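Local coordinates for putative regulatory protein (PDB 2PZ9), which probably binds DNA as a TetR-family transcriptional regulator, with a helix-turn-helix domain joined to an all-helical C-terminal domain, at residues A[33-38]-A[54-59]; A[98-103]-A[157-162]; A[105-110]-A[174-179]. All blocks are in the same frame, centred on the assembly; numbering follows the deposited sequence.

Interaction 1: residues A[33-38]-A[54-59]; sequences QRIVAA and DRIAKQ. With SO4 (sulfate ion), chain E; SO4 (sulfate ion), chain C.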
loop_
_atom_site.group_PDB
_atom_site.type_symbol
_atom_site.label_atom_id
_atom_site.label_comp_id
_atom_site.label_asym_id
_atom_site.label_seq_id
_atom_site.Cartn_x
_atom_site.Cartn_y
_atom_site.Cartn_z
ATOM N N GLN A 33 18.376 -22.221 -7.172
ATOM C CA GLN A 33 18.566 -20.907 -6.535
ATOM C C GLN A 33 18.684 -19.815 -7.561
ATOM O O GLN A 33 18.037 -18.775 -7.445
ATOM C CB GLN A 33 19.798 -20.882 -5.676
ATOM C CG GLN A 33 19.843 -21.969 -4.681
ATOM C CD GLN A 33 21.176 -21.996 -3.975
ATOM O OE1 GLN A 33 22.239 -21.787 -4.592
ATOM N NE2 GLN A 33 21.140 -22.248 -2.674
ATOM N N ARG A 34 19.509 -20.068 -8.571
ATOM C CA ARG A 34 19.728 -19.117 -9.645
ATOM C C ARG A 34 18.449 -18.757 -10.388
ATOM O O ARG A 34 18.240 -17.585 -10.683
ATOM C CB ARG A 34 20.796 -19.617 -10.609
ATOM C CG ARG A 34 22.148 -19.031 -10.316
ATOM C CD ARG A 34 23.130 -19.229 -11.440
ATOM N NE ARG A 34 23.673 -20.582 -11.468
ATOM C CZ ARG A 34 23.266 -21.536 -12.300
ATOM N NH1 ARG A 34 22.304 -21.306 -13.190
ATOM N NH2 ARG A 34 23.825 -22.729 -12.243
ATOM N N ILE A 35 17.605 -19.749 -10.684
ATOM C CA ILE A 35 16.265 -19.514 -11.265
ATOM C C ILE A 35 15.391 -18.678 -10.328
ATOM O O ILE A 35 14.646 -17.802 -10.760
ATOM C CB ILE A 35 15.506 -20.855 -11.553
ATOM C CG1 ILE A 35 16.119 -21.612 -12.737
ATOM C CG2 ILE A 35 14.022 -20.611 -11.793
ATOM C CD1 ILE A 35 15.725 -23.094 -12.792
ATOM N N VAL A 36 15.463 -18.980 -9.044
ATOM C CA VAL A 36 14.631 -18.302 -8.067
ATOM C C VAL A 36 15.076 -16.849 -7.931
ATOM O O VAL A 36 14.257 -15.942 -8.016
ATOM C CB VAL A 36 14.673 -19.031 -6.708
ATOM C CG1 VAL A 36 14.170 -18.110 -5.563
ATOM C CG2 VAL A 36 13.894 -20.327 -6.803
ATOM N N ALA A 37 16.378 -16.633 -7.746
ATOM C CA ALA A 37 16.924 -15.277 -7.642
ATOM C C ALA A 37 16.528 -14.440 -8.853
ATOM O O ALA A 37 16.110 -13.295 -8.709
ATOM C CB ALA A 37 18.424 -15.316 -7.496
ATOM N N ALA A 38 16.644 -15.027 -10.038
ATOM C CA ALA A 38 16.301 -14.345 -11.279
ATOM C C ALA A 38 14.799 -14.155 -11.426
ATOM O O ALA A 38 14.353 -13.149 -11.978
ATOM C CB ALA A 38 16.881 -15.084 -12.498
ATOM N N ASP A 54 11.673 -16.726 -20.776
ATOM C CA ASP A 54 12.811 -16.286 -21.604
ATOM C C ASP A 54 13.842 -15.517 -20.783
ATOM O O ASP A 54 14.936 -16.021 -20.531
ATOM C CB ASP A 54 12.336 -15.388 -22.758
ATOM C CG ASP A 54 11.840 -16.178 -23.947
ATOM O OD1 ASP A 54 11.470 -17.365 -23.765
ATOM O OD2 ASP A 54 11.821 -15.614 -25.071
ATOM N N ARG A 55 13.478 -14.306 -20.360
ATOM C CA ARG A 55 14.376 -13.460 -19.573
ATOM C C ARG A 55 14.875 -14.161 -18.311
ATOM O O ARG A 55 16.054 -14.040 -17.954
ATOM C CB ARG A 55 13.696 -12.151 -19.167
ATOM C CG ARG A 55 13.557 -11.101 -20.242
ATOM C CD ARG A 55 12.929 -9.892 -19.586
ATOM N NE ARG A 55 12.146 -9.075 -20.508
ATOM C CZ ARG A 55 10.826 -8.901 -20.440
ATOM N NH1 ARG A 55 10.111 -9.499 -19.490
ATOM N NH2 ARG A 55 10.221 -8.115 -21.330
ATOM N N ILE A 56 13.983 -14.879 -17.636
ATOM C CA ILE A 56 14.345 -15.502 -16.373
ATOM C C ILE A 56 15.444 -16.549 -16.546
ATOM O O ILE A 56 16.411 -16.549 -15.787
ATOM C CB ILE A 56 13.130 -16.092 -15.637
ATOM C CG1 ILE A 56 12.298 -14.963 -15.008
ATOM C CG2 ILE A 56 13.588 -17.112 -14.574
ATOM C CD1 ILE A 56 10.906 -15.383 -14.526
ATOM N N ALA A 57 15.282 -17.430 -17.535
ATOM C CA ALA A 57 16.256 -18.464 -17.816
ATOM C C ALA A 57 17.544 -17.825 -18.332
ATOM O O ALA A 57 18.643 -18.193 -17.898
ATOM C CB ALA A 57 15.706 -19.441 -18.814
ATOM N N LYS A 58 17.404 -16.861 -19.242
ATOM C CA LYS A 58 18.544 -16.134 -19.786
ATOM C C LYS A 58 19.331 -15.498 -18.634
ATOM O O LYS A 58 20.550 -15.558 -18.615
ATOM C CB LYS A 58 18.068 -15.114 -20.843
ATOM C CG LYS A 58 19.016 -13.971 -21.225
ATOM C CD LYS A 58 18.832 -12.747 -20.287
ATOM C CE LYS A 58 18.697 -11.392 -21.027
ATOM N NZ LYS A 58 19.723 -11.157 -22.087
ATOM N N GLN A 59 18.628 -14.931 -17.658
ATOM C CA GLN A 59 19.274 -14.315 -16.493
ATOM C C GLN A 59 19.837 -15.330 -15.485
ATOM O O GLN A 59 20.908 -15.124 -14.931
ATOM C CB GLN A 59 18.332 -13.316 -15.792
ATOM C CG GLN A 59 19.057 -12.200 -15.025
ATOM C CD GLN A 59 19.978 -11.340 -15.923
ATOM O OE1 GLN A 59 19.811 -11.283 -17.152
ATOM N NE2 GLN A 59 20.951 -10.669 -15.305
HETATM S S SO4 E . 8.158 -16.511 -22.062
HETATM O O1 SO4 E . 8.121 -17.844 -22.662
HETATM O O2 SO4 E . 9.507 -16.267 -21.580
HETATM O O3 SO4 E . 7.888 -15.483 -23.064
HETATM O O4 SO4 E . 7.168 -16.451 -20.974
HETATM S S SO4 C . 17.670 -20.987 -1.606
HETATM O O1 SO4 C . 18.520 -22.111 -1.983
HETATM O O2 SO4 C . 16.639 -21.434 -0.663
HETATM O O3 SO4 C . 18.510 -19.971 -0.975
HETATM O O4 SO4 C . 17.015 -20.443 -2.804
#

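Interaction 2: residues A[98-103]-A[157-162]; sequences ADLPGY and GLLDPA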
loop_
_atom_site.group_PDB
_atom_site.type_symbol
_atom_site.label_atom_id
_atom_site.label_comp_id
_atom_site.label_asym_id
_atom_site.label_seq_id
_atom_site.Cartn_x
_atom_site.Cartn_y
_atom_site.Cartn_z
ATOM N N ALA A 98 5.126 -6.649 23.353
ATOM C CA ALA A 98 5.602 -5.730 24.373
ATOM C C ALA A 98 6.529 -4.668 23.789
ATOM O O ALA A 98 6.968 -3.766 24.508
ATOM C CB ALA A 98 6.302 -6.497 25.481
ATOM N N ASP A 99 6.825 -4.777 22.498
ATOM C CA ASP A 99 7.512 -3.723 21.780
ATOM C C ASP A 99 6.971 -3.628 20.364
ATOM O O ASP A 99 7.560 -4.118 19.398
ATOM C CB ASP A 99 9.025 -3.946 21.778
ATOM C CG ASP A 99 9.801 -2.782 21.123
ATOM O OD1 ASP A 99 9.218 -1.746 20.740
ATOM O OD2 ASP A 99 11.022 -2.909 20.980
ATOM N N LEU A 100 5.829 -2.994 20.245
ATOM C CA LEU A 100 5.228 -2.828 18.959
ATOM C C LEU A 100 5.997 -1.842 18.058
ATOM O O LEU A 100 6.160 -2.127 16.868
ATOM C CB LEU A 100 3.779 -2.434 19.134
ATOM C CG LEU A 100 2.963 -3.538 19.789
ATOM C CD1 LEU A 100 1.660 -2.956 20.260
ATOM C CD2 LEU A 100 2.729 -4.712 18.854
ATOM N N PRO A 101 6.479 -0.687 18.606
ATOM C CA PRO A 101 7.277 0.208 17.728
ATOM C C PRO A 101 8.595 -0.414 17.239
ATOM O O PRO A 101 9.037 -0.131 16.122
ATOM C CB PRO A 101 7.529 1.455 18.605
ATOM C CG PRO A 101 7.262 1.039 20.013
ATOM C CD PRO A 101 6.318 -0.130 19.972
ATOM N N GLY A 102 9.206 -1.254 18.074
ATOM C CA GLY A 102 10.384 -2.001 17.696
ATOM C C GLY A 102 9.983 -2.980 16.613
ATOM O O GLY A 102 10.732 -3.205 15.667
ATOM N N TYR A 103 8.795 -3.558 16.745
ATOM C CA TYR A 103 8.252 -4.437 15.716
ATOM C C TYR A 103 8.169 -3.707 14.370
ATOM O O TYR A 103 8.526 -4.255 13.316
ATOM C CB TYR A 103 6.870 -4.961 16.149
ATOM C CG TYR A 103 6.149 -5.786 15.110
ATOM C CD1 TYR A 103 4.825 -5.493 14.749
ATOM C CD2 TYR A 103 6.785 -6.861 14.466
ATOM C CE1 TYR A 103 4.134 -6.255 13.770
ATOM C CE2 TYR A 103 6.105 -7.639 13.489
ATOM C CZ TYR A 103 4.789 -7.326 13.152
ATOM O OH TYR A 103 4.140 -8.066 12.190
ATOM N N GLY A 157 -2.088 -7.167 30.409
ATOM C CA GLY A 157 -2.145 -5.741 30.705
ATOM C C GLY A 157 -1.073 -4.913 30.033
ATOM O O GLY A 157 -0.607 -3.921 30.588
ATOM N N LEU A 158 -0.711 -5.303 28.820
ATOM C CA LEU A 158 0.466 -4.769 28.167
ATOM C C LEU A 158 0.109 -3.937 26.961
ATOM O O LEU A 158 0.979 -3.337 26.336
ATOM C CB LEU A 158 1.345 -5.929 27.717
ATOM C CG LEU A 158 2.785 -5.923 28.220
ATOM C CD1 LEU A 158 2.895 -5.752 29.781
ATOM C CD2 LEU A 158 3.438 -7.200 27.743
ATOM N N LEU A 159 -1.174 -3.921 26.627
ATOM C CA LEU A 159 -1.684 -3.259 25.437
ATOM C C LEU A 159 -3.150 -2.935 25.753
ATOM O O LEU A 159 -3.930 -3.815 26.107
ATOM C CB LEU A 159 -1.540 -4.194 24.230
ATOM C CG LEU A 159 -2.298 -4.001 22.922
ATOM C CD1 LEU A 159 -1.619 -3.012 22.026
ATOM C CD2 LEU A 159 -2.360 -5.317 22.234
ATOM N N ASP A 160 -3.500 -1.660 25.670
ATOM C CA ASP A 160 -4.832 -1.190 25.991
ATOM C C ASP A 160 -5.926 -2.180 25.540
ATOM O O ASP A 160 -6.006 -2.509 24.353
ATOM C CB ASP A 160 -5.005 0.153 25.307
ATOM C CG ASP A 160 -6.142 0.957 25.861
ATOM O OD1 ASP A 160 -7.196 0.366 26.219
ATOM O OD2 ASP A 160 -5.973 2.199 25.911
ATOM N N PRO A 161 -6.776 -2.653 26.485
ATOM C CA PRO A 161 -7.730 -3.722 26.142
ATOM C C PRO A 161 -8.864 -3.244 25.235
ATOM O O PRO A 161 -9.653 -4.062 24.751
ATOM C CB PRO A 161 -8.272 -4.166 27.511
ATOM C CG PRO A 161 -8.159 -2.964 28.360
ATOM C CD PRO A 161 -6.913 -2.238 27.897
ATOM N N ALA A 162 -8.928 -1.930 25.021
ATOM C CA ALA A 162 -9.934 -1.310 24.176
ATOM C C ALA A 162 -9.710 -1.569 22.687
ATOM O O ALA A 162 -10.666 -1.633 21.963
ATOM C CB ALA A 162 -10.010 0.181 24.462
#

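Interaction 3: residues A[105-110]-A[174-179]; sequences GILFDH and QIAMTW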
loop_
_atom_site.group_PDB
_atom_site.type_symbol
_atom_site.label_atom_id
_atom_site.label_comp_id
_atom_site.label_asym_id
_atom_site.label_seq_id
_atom_site.Cartn_x
_atom_site.Cartn_y
_atom_site.Cartn_z
ATOM N N GLY A 105 9.855 -1.093 13.377
ATOM C CA GLY A 105 11.192 -0.828 12.878
ATOM C C GLY A 105 11.685 -2.061 12.163
ATOM O O GLY A 105 12.282 -1.971 11.096
ATOM N N ILE A 106 11.398 -3.220 12.740
ATOM C CA ILE A 106 11.761 -4.499 12.141
ATOM C C ILE A 106 11.211 -4.614 10.693
ATOM O O ILE A 106 11.983 -4.824 9.748
ATOM C CB ILE A 106 11.436 -5.696 13.129
ATOM C CG1 ILE A 106 12.712 -6.169 13.822
ATOM C CG2 ILE A 106 10.792 -6.892 12.468
ATOM C CD1 ILE A 106 13.044 -5.449 15.159
ATOM N N LEU A 107 9.901 -4.405 10.515
ATOM C CA LEU A 107 9.281 -4.427 9.172
ATOM C C LEU A 107 9.834 -3.329 8.279
ATOM O O LEU A 107 10.013 -3.521 7.074
ATOM C CB LEU A 107 7.757 -4.299 9.256
ATOM C CG LEU A 107 7.051 -5.411 10.030
ATOM C CD1 LEU A 107 5.656 -5.041 10.552
ATOM C CD2 LEU A 107 6.984 -6.647 9.130
ATOM N N PHE A 108 10.100 -2.172 8.869
ATOM C CA PHE A 108 10.601 -1.083 8.086
ATOM C C PHE A 108 11.921 -1.495 7.459
ATOM O O PHE A 108 12.136 -1.318 6.253
ATOM C CB PHE A 108 10.806 0.142 8.942
ATOM C CG PHE A 108 11.436 1.277 8.200
ATOM C CD1 PHE A 108 10.660 2.123 7.405
ATOM C CD2 PHE A 108 12.819 1.491 8.261
ATOM C CE1 PHE A 108 11.263 3.172 6.696
ATOM C CE2 PHE A 108 13.420 2.531 7.562
ATOM C CZ PHE A 108 12.657 3.374 6.789
ATOM N N ASP A 109 12.790 -2.056 8.303
ATOM C CA ASP A 109 14.113 -2.496 7.924
ATOM C C ASP A 109 14.060 -3.486 6.797
ATOM O O ASP A 109 14.796 -3.363 5.824
ATOM C CB ASP A 109 14.767 -3.149 9.124
ATOM C CG ASP A 109 15.121 -2.154 10.209
ATOM O OD1 ASP A 109 15.203 -0.929 9.920
ATOM O OD2 ASP A 109 15.318 -2.607 11.359
ATOM N N HIS A 110 13.182 -4.468 6.943
ATOM C CA HIS A 110 13.048 -5.524 5.989
ATOM C C HIS A 110 12.740 -5.010 4.589
ATOM O O HIS A 110 13.370 -5.413 3.624
ATOM C CB HIS A 110 11.962 -6.474 6.433
ATOM C CG HIS A 110 11.756 -7.623 5.493
ATOM N ND1 HIS A 110 12.227 -8.892 5.756
ATOM C CD2 HIS A 110 11.142 -7.691 4.285
ATOM C CE1 HIS A 110 11.902 -9.694 4.754
ATOM N NE2 HIS A 110 11.243 -8.990 3.850
ATOM N N GLN A 174 0.616 -1.561 8.063
ATOM C CA GLN A 174 0.456 -0.461 7.109
ATOM C C GLN A 174 1.541 0.564 7.279
ATOM O O GLN A 174 2.335 0.746 6.375
ATOM C CB GLN A 174 -0.876 0.249 7.267
ATOM C CG GLN A 174 -1.856 -0.153 6.272
ATOM C CD GLN A 174 -1.456 0.129 4.833
ATOM O OE1 GLN A 174 -1.321 1.274 4.425
ATOM N NE2 GLN A 174 -1.328 -0.926 4.047
ATOM N N ILE A 175 1.553 1.214 8.451
ATOM C CA ILE A 175 2.461 2.323 8.787
ATOM C C ILE A 175 3.906 2.006 8.402
ATOM O O ILE A 175 4.625 2.875 7.911
ATOM C CB ILE A 175 2.433 2.657 10.311
ATOM C CG1 ILE A 175 1.053 2.409 10.897
ATOM C CG2 ILE A 175 2.771 4.110 10.588
ATOM C CD1 ILE A 175 1.044 2.431 12.456
ATOM N N ALA A 176 4.285 0.748 8.629
ATOM C CA ALA A 176 5.616 0.222 8.366
ATOM C C ALA A 176 5.982 0.223 6.896
ATOM O O ALA A 176 7.153 0.370 6.556
ATOM C CB ALA A 176 5.723 -1.179 8.912
HETATM N N MSE A 177 5.001 0.041 6.018
HETATM C CA MSE A 177 5.309 0.083 4.606
HETATM C C MSE A 177 4.937 1.402 3.997
HETATM O O MSE A 177 4.700 1.519 2.805
HETATM C CB MSE A 177 4.672 -1.066 3.894
HETATM C CG MSE A 177 5.287 -2.385 4.288
HETATM SE SE MSE A 177 3.693 -3.481 4.148
HETATM C CE MSE A 177 3.966 -5.196 5.518
ATOM N N THR A 178 4.944 2.397 4.869
ATOM C CA THR A 178 4.686 3.796 4.578
ATOM C C THR A 178 5.451 4.382 3.382
ATOM O O THR A 178 4.872 5.112 2.587
ATOM C CB THR A 178 4.930 4.610 5.856
ATOM O OG1 THR A 178 4.316 5.880 5.753
ATOM C CG2 THR A 178 6.392 4.794 6.083
ATOM N N TRP A 179 6.730 4.041 3.251
ATOM C CA TRP A 179 7.605 4.635 2.229
ATOM C C TRP A 179 7.648 3.845 0.927
ATOM O O TRP A 179 7.837 4.414 -0.158
ATOM C CB TRP A 179 9.000 4.891 2.793
ATOM C CG TRP A 179 8.909 5.975 3.799
ATOM C CD1 TRP A 179 8.966 5.848 5.165
ATOM C CD2 TRP A 179 8.650 7.366 3.536
ATOM N NE1 TRP A 179 8.786 7.085 5.770
ATOM C CE2 TRP A 179 8.589 8.028 4.792
ATOM C CE3 TRP A 179 8.480 8.119 2.360
ATOM C CZ2 TRP A 179 8.367 9.395 4.897
ATOM C CZ3 TRP A 179 8.265 9.462 2.469
ATOM C CH2 TRP A 179 8.209 10.092 3.726
#

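Interaction 1: residues A[33-38]-A[54-59]
The closest approach between A38 and I56 is side chain against main chain: the CB methyl of A38 comes to 3.6 Å from the backbone O of I56. The reverse occurs too, since CG2 of I56 approaches the backbone O of I35 (4.0 Å). The methyl pair A38 CB and I56 CG2, at 4.4 Å, is longer than the methyl-to-carbonyl contact of the same two residues. The CB of A38 also lies 4.0 Å from CB of Q59, whose chain then bends at chi2 and leads its amide away from helix 32-50. In I56, chi1 of -75° places CG1 beside the backbone N and CG2 anti to it, which brings that methyl to the backbone O of I35. The small A38 permits a CA-CA separation of 5.6 Å from I56, and the axes of the two segments, 8.6 Å apart, cross at 129°, somewhat nearer to perpendicular than to antiparallel. This pair belongs to the three-helix DNA-binding domain of TetR regulators: helix 53-59 lies in the predicted helix-turn-helix motif, and helix 32-50 packs against it. L77 of helix 74-92 touches both I35 and I56, while Y70 and F71 add aromatic cover to I35, so the apolar pairs continue into a wider core. Polar ends point elsewhere. R55 forms a salt bridge with E42, and R34 NH1 reaches the backbone O of A60. Two sulfates, probably from the crystallisation liquor, sit at the periphery. Q33 NE2 donates to O1 of one at 2.7 Å; D54 N, near the start of helix 53-59, donates to the other, although that bond is modelled so short that its length is doubtful. K64 NZ is also hydrogen-bonded to this second sulfate.

Interaction 2: residues A[98-103]-A[157-162]
Neither pair that touches, A98 with L158 or L100 with L159, contains a flat group; the polar flat groups, the carboxylates of D99 and D160, stand well back from the contact. Above the plane of D99, 54° out of it, G102 N donates to OD1 at 2.7 Å, which makes D99 the N-cap of helix 100-113; R215 NE forms a salt bridge with the same oxygen. In D160 the donor is A162 N, 3.1 Å from OD1, arriving on the anti side and 30° out of the plane: an Asx turn. The contact itself is an apolar seam. A98 CB meets L158 CD2 at 3.7 Å, and L100 CD1 meets L159 CD1, also at 3.7 Å, with the two leucine side chains at about a right angle. L150 of helix 139-155 touches both L100 and L159, and I172 and F213 touch L100. G157, as the C-prime residue of a Schellman motif, ends helix 139-155 and turns the chain toward L158. The contact thus joins a helix start to an interhelical loop in the TetR-like C-terminal domain. Both the capping bond and the Asx-turn bond stay within their own segments, so across the seam the attraction is methyl against methyl, hydrophobic and without directional bonds.

Interaction 3: residues A[105-110]-A[174-179]
L107 leads from helix 100-113 to A176, at the joint between helices 165-176 and 178-181 in the all-helical TetR-like C-terminal domain. Its CB starts the contact, 3.7 Å from the CB of A176. With chi1 of -61° the chain turns beside the backbone N, and CG stands farther back, 4.6 Å from the same methyl. From there CD1 comes round again to A176 CB at 4.2 Å, whereas CD2 branches off away from it. One alanine methyl is therefore approached by both the root and one tip of the leucine, and T93 adds to the packing of L107. The next residue, F108, is the nearest to A176 in the backbone, with their CA atoms 5.2 Å apart. Its ring is swung out with CG anti to the backbone N (chi1 175°), which carries the ring's rim toward the second segment. The backbone O of A176 lies at that rim, near the ring plane and 4.0 Å from CD1. W179 CD1 is also at the edge, 3.8 Å from CE1; the indole is met obliquely, and the contact is apolar. R202 and L205 of helix 198-212 pack on F108, while A186 and A189 of helix 183-192 touch W179. The joint also borders the dimer interface: I175 packs on L171 of the second subunit and W179 on its D167. At another point of the F108 rim, in the ring plane, lies D109 OD1, which is salt-bridged to R202 NE.

How the interactions relate
Interaction 1 closes first along the chain and belongs to the DNA-binding domain; interactions 2 and 3 follow, both within the C-terminal domain. The centres of interactions 1 and 2 are 42 Å apart, on opposite sides of the chain's centre, whereas interaction 3 lies between these extremes in distance, its centre 28 Å from that of the first and 17 Å from that of the second. Interactions 2 and 3 share helix 100-113, and their segments alternate in sequence, so this helix is tied at its start to the loop 157-162 and farther along to 174-179. The separation fits the two-domain TetR plan, with interaction 3 alone bordering the second subunit.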